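Local coordinates for protein endoglucanase (Clostridium thermocellum, PDB 2E4T) that hydrolyses beta-1,4-glucan chains of cellulose and xyloglucan as an endo-acting glycoside hydrolase, here in its family 44 catalytic module, at residues 389-394 / 398-403. Sequence-based numbering, arbitrary orientation.
Sequences ATFWGD and NYTEAG. With ZN (zinc ion), chain B.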
ATOM      1  N   ALA A 389       3.275   1.467  -1.232  1.00  4.52           N
ATOM      2  CA  ALA A 389       2.442   0.811  -0.222  1.00  4.51           C
ATOM      3  C   ALA A 389       1.784   1.915   0.584  1.00  4.40           C
ATOM      4  O   ALA A 389       2.363   2.967   0.835  1.00  4.86           O
ATOM      5  CB  ALA A 389       3.267  -0.143   0.646  1.00  5.15           C
ATOM      6  N   THR A 390       0.545   1.601   1.010  1.00  4.88           N
ATOM      7  CA  THR A 390      -0.252   2.555   1.773  1.00  4.33           C
ATOM      8  C   THR A 390      -0.992   1.821   2.902  1.00  4.59           C
ATOM      9  O   THR A 390      -1.901   1.018   2.646  1.00  5.02           O
ATOM     10  CB  THR A 390      -1.227   3.376   0.831  1.00  4.75           C
ATOM     11  OG1 THR A 390      -1.835   2.522  -0.127  1.00  5.20           O
ATOM     12  CG2 THR A 390      -0.479   4.434   0.063  1.00  5.13           C
ATOM     13  N   PHE A 391      -0.574   2.114   4.137  1.00  4.85           N
ATOM     14  CA  PHE A 391      -1.217   1.556   5.326  1.00  4.87           C
ATOM     15  C   PHE A 391      -2.685   1.994   5.377  1.00  4.61           C
ATOM     16  O   PHE A 391      -3.016   3.149   5.015  1.00  5.06           O
ATOM     17  CB  PHE A 391      -0.468   2.116   6.550  1.00  5.19           C
ATOM     18  CG  PHE A 391      -1.110   1.794   7.882  1.00  5.11           C
ATOM     19  CD1 PHE A 391      -1.107   0.502   8.407  1.00  5.66           C
ATOM     20  CD2 PHE A 391      -1.724   2.809   8.619  1.00  5.55           C
ATOM     21  CE1 PHE A 391      -1.722   0.230   9.619  1.00  5.90           C
ATOM     22  CE2 PHE A 391      -2.318   2.546   9.836  1.00  6.00           C
ATOM     23  CZ  PHE A 391      -2.323   1.266  10.326  1.00  6.00           C
ATOM     24  N   TRP A 392      -3.576   1.118   5.854  1.00  5.15           N
ATOM     25  CA  TRP A 392      -4.959   1.464   6.100  1.00  5.26           C
ATOM     26  C   TRP A 392      -5.212   1.455   7.608  1.00  5.15           C
ATOM     27  O   TRP A 392      -5.077   0.402   8.238  1.00  6.13           O
ATOM     28  CB  TRP A 392      -5.937   0.513   5.387  1.00  5.99           C
ATOM     29  CG  TRP A 392      -7.369   0.969   5.563  1.00  6.48           C
ATOM     30  CD1 TRP A 392      -8.165   0.822   6.660  1.00  7.55           C
ATOM     31  CD2 TRP A 392      -8.153   1.747   4.619  1.00  6.32           C
ATOM     32  NE1 TRP A 392      -9.396   1.458   6.480  1.00  8.40           N
ATOM     33  CE2 TRP A 392      -9.399   2.036   5.237  1.00  7.37           C
ATOM     34  CE3 TRP A 392      -7.921   2.224   3.333  1.00  6.46           C
ATOM     35  CZ2 TRP A 392     -10.388   2.812   4.588  1.00  8.25           C
ATOM     36  CZ3 TRP A 392      -8.920   2.997   2.694  1.00  7.01           C
ATOM     37  CH2 TRP A 392     -10.138   3.262   3.320  1.00  7.60           C
ATOM     38  N   GLY A 393      -5.537   2.634   8.134  1.00  5.48           N
ATOM     39  CA  GLY A 393      -5.792   2.783   9.557  1.00  6.03           C
ATOM     40  C   GLY A 393      -5.585   4.219   9.954  1.00  5.31           C
ATOM     41  O   GLY A 393      -4.961   5.004   9.241  1.00  6.17           O
ATOM     42  N   ASP A 394      -6.114   4.580  11.128  1.00  6.46           N
ATOM     43  CA  ASP A 394      -6.179   5.987  11.520  1.00  6.18           C
ATOM     44  C   ASP A 394      -5.011   6.427  12.420  1.00  5.65           C
ATOM     45  O   ASP A 394      -4.090   5.657  12.744  1.00  5.79           O
ATOM     46  CB  ASP A 394      -7.554   6.324  12.101  1.00  7.86           C
ATOM     47  CG  ASP A 394      -7.793   5.760  13.451  1.00  9.34           C
ATOM     48  OD1 ASP A 394      -6.805   5.429  14.175  1.00  8.62           O
ATOM     49  OD2 ASP A 394      -8.999   5.682  13.837  1.00 14.13           O
ATOM     50  N   ASN A 398      -0.404   4.889  16.986  1.00  5.45           N
ATOM     51  CA  ASN A 398       0.814   5.682  17.260  1.00  5.65           C
ATOM     52  C   ASN A 398       2.103   4.892  17.031  1.00  5.13           C
ATOM     53  O   ASN A 398       3.103   5.466  16.608  1.00  5.76           O
ATOM     54  CB  ASN A 398       0.789   6.266  18.679  1.00  6.11           C
ATOM     55  CG  ASN A 398       0.574   5.227  19.756  1.00  5.89           C
ATOM     56  OD1 ASN A 398      -0.423   4.483  19.733  1.00  7.21           O
ATOM     57  ND2 ASN A 398       1.464   5.188  20.759  1.00  6.91           N
ATOM     58  N   TYR A 399       2.109   3.595  17.397  1.00  5.40           N
ATOM     59  CA  TYR A 399       3.293   2.784  17.126  1.00  5.43           C
ATOM     60  C   TYR A 399       3.449   2.486  15.637  1.00  5.33           C
ATOM     61  O   TYR A 399       4.588   2.485  15.131  1.00  5.37           O
ATOM     62  CB  TYR A 399       3.345   1.537  18.001  1.00  5.36           C
ATOM     63  CG  TYR A 399       3.916   1.809  19.364  1.00  5.51           C
ATOM     64  CD1 TYR A 399       5.284   1.925  19.537  1.00  5.73           C
ATOM     65  CD2 TYR A 399       3.093   1.958  20.496  1.00  6.11           C
ATOM     66  CE1 TYR A 399       5.841   2.171  20.805  1.00  6.01           C
ATOM     67  CE2 TYR A 399       3.632   2.200  21.761  1.00  6.33           C
ATOM     68  CZ  TYR A 399       5.011   2.287  21.919  1.00  6.19           C
ATOM     69  OH  TYR A 399       5.511   2.511  23.177  1.00  7.21           O
ATOM     70  N   THR A 400       2.342   2.259  14.895  1.00  5.45           N
ATOM     71  CA  THR A 400       2.492   2.115  13.452  1.00  5.32           C
ATOM     72  C   THR A 400       3.133   3.380  12.882  1.00  5.19           C
ATOM     73  O   THR A 400       4.020   3.337  11.990  1.00  5.54           O
ATOM     74  CB  THR A 400       1.112   1.897  12.799  1.00  5.61           C
ATOM     75  OG1 THR A 400       0.394   0.911  13.518  1.00  6.44           O
ATOM     76  CG2 THR A 400       1.236   1.575  11.340  1.00  6.19           C
ATOM     77  N   GLU A 401       2.664   4.546  13.349  1.00  5.29           N
ATOM     78  CA  GLU A 401       3.187   5.817  12.873  1.00  5.30           C
ATOM     79  C   GLU A 401       4.667   5.970  13.181  1.00  5.00           C
ATOM     80  O   GLU A 401       5.446   6.469  12.352  1.00  5.52           O
ATOM     81  CB  GLU A 401       2.377   6.963  13.493  1.00  5.34           C
ATOM     82  CG  GLU A 401       0.975   7.008  12.919  1.00  5.62           C
ATOM     83  CD  GLU A 401       0.048   7.956  13.699  1.00  4.99           C
ATOM     84  OE1 GLU A 401       0.206   8.103  14.960  1.00  5.72           O
ATOM     85  OE2 GLU A 401      -0.892   8.527  13.084  1.00  5.74           O
ATOM     86  N   ALA A 402       5.096   5.548  14.392  1.00  5.22           N
ATOM     87  CA  ALA A 402       6.520   5.569  14.736  1.00  5.33           C
ATOM     88  C   ALA A 402       7.295   4.667  13.750  1.00  5.29           C
ATOM     89  O   ALA A 402       8.421   4.995  13.357  1.00  5.55           O
ATOM     90  CB  ALA A 402       6.727   5.104  16.151  1.00  6.11           C
ATOM     91  N   GLY A 403       6.729   3.499  13.409  1.00  5.26           N
ATOM     92  CA  GLY A 403       7.388   2.599  12.467  1.00  5.63           C
ATOM     93  C   GLY A 403       7.631   3.263  11.108  1.00  5.41           C
ATOM     94  O   GLY A 403       8.692   3.064  10.481  1.00  6.46           O
TER
HETATM   95 ZN    ZN B 700      -1.177   9.235  15.703  0.88  4.99          ZN
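F391 and T400 make the one intimate contact between strand 388-391 and the first turn of helix 398-408. The methyl CG2 of T400 sits over the middle of one face of the F391 ring, 3.7 Å from the ring centroid and only 13° off the normal, a CH-pi contact. Because it is nearly centred, the methyl spreads its contact across the ring, with CE1 and CZ of F391 closest. Ring and methyl reach towards each other, one from the strand and one from the helix. On F391, CG lies anti to the backbone N (chi1 172°), which carries the ring off the strand towards the helix; on T400, CG2 rather than OG1 is the branch turned to the ring. Both residues are buried.

No polar bond crosses between the two segments. OE2 of E401 comes within 4.3 Å of D394 O, but this is an approach of two acceptors; D394 O takes its hydrogen bond from N397 ND2, and OE2 is hydrogen-bonded elsewhere. OD1 of D394 is hydrogen-bonded to OG of S396.

Metal coordination belongs to E401. Its OE1 binds zinc at 1.9 Å, while OE2, 2.7 Å from the zinc, makes a much longer contact, so the carboxylate grips the ion unevenly. A395 O on the same ion joins the connection to the helix, while D35 OD2 brings in the chain after strand 26-30.

The strand is the last of the eight parallel strands of the TIM barrel, and the contact packs its end against the start of the following helix, beside a zinc site.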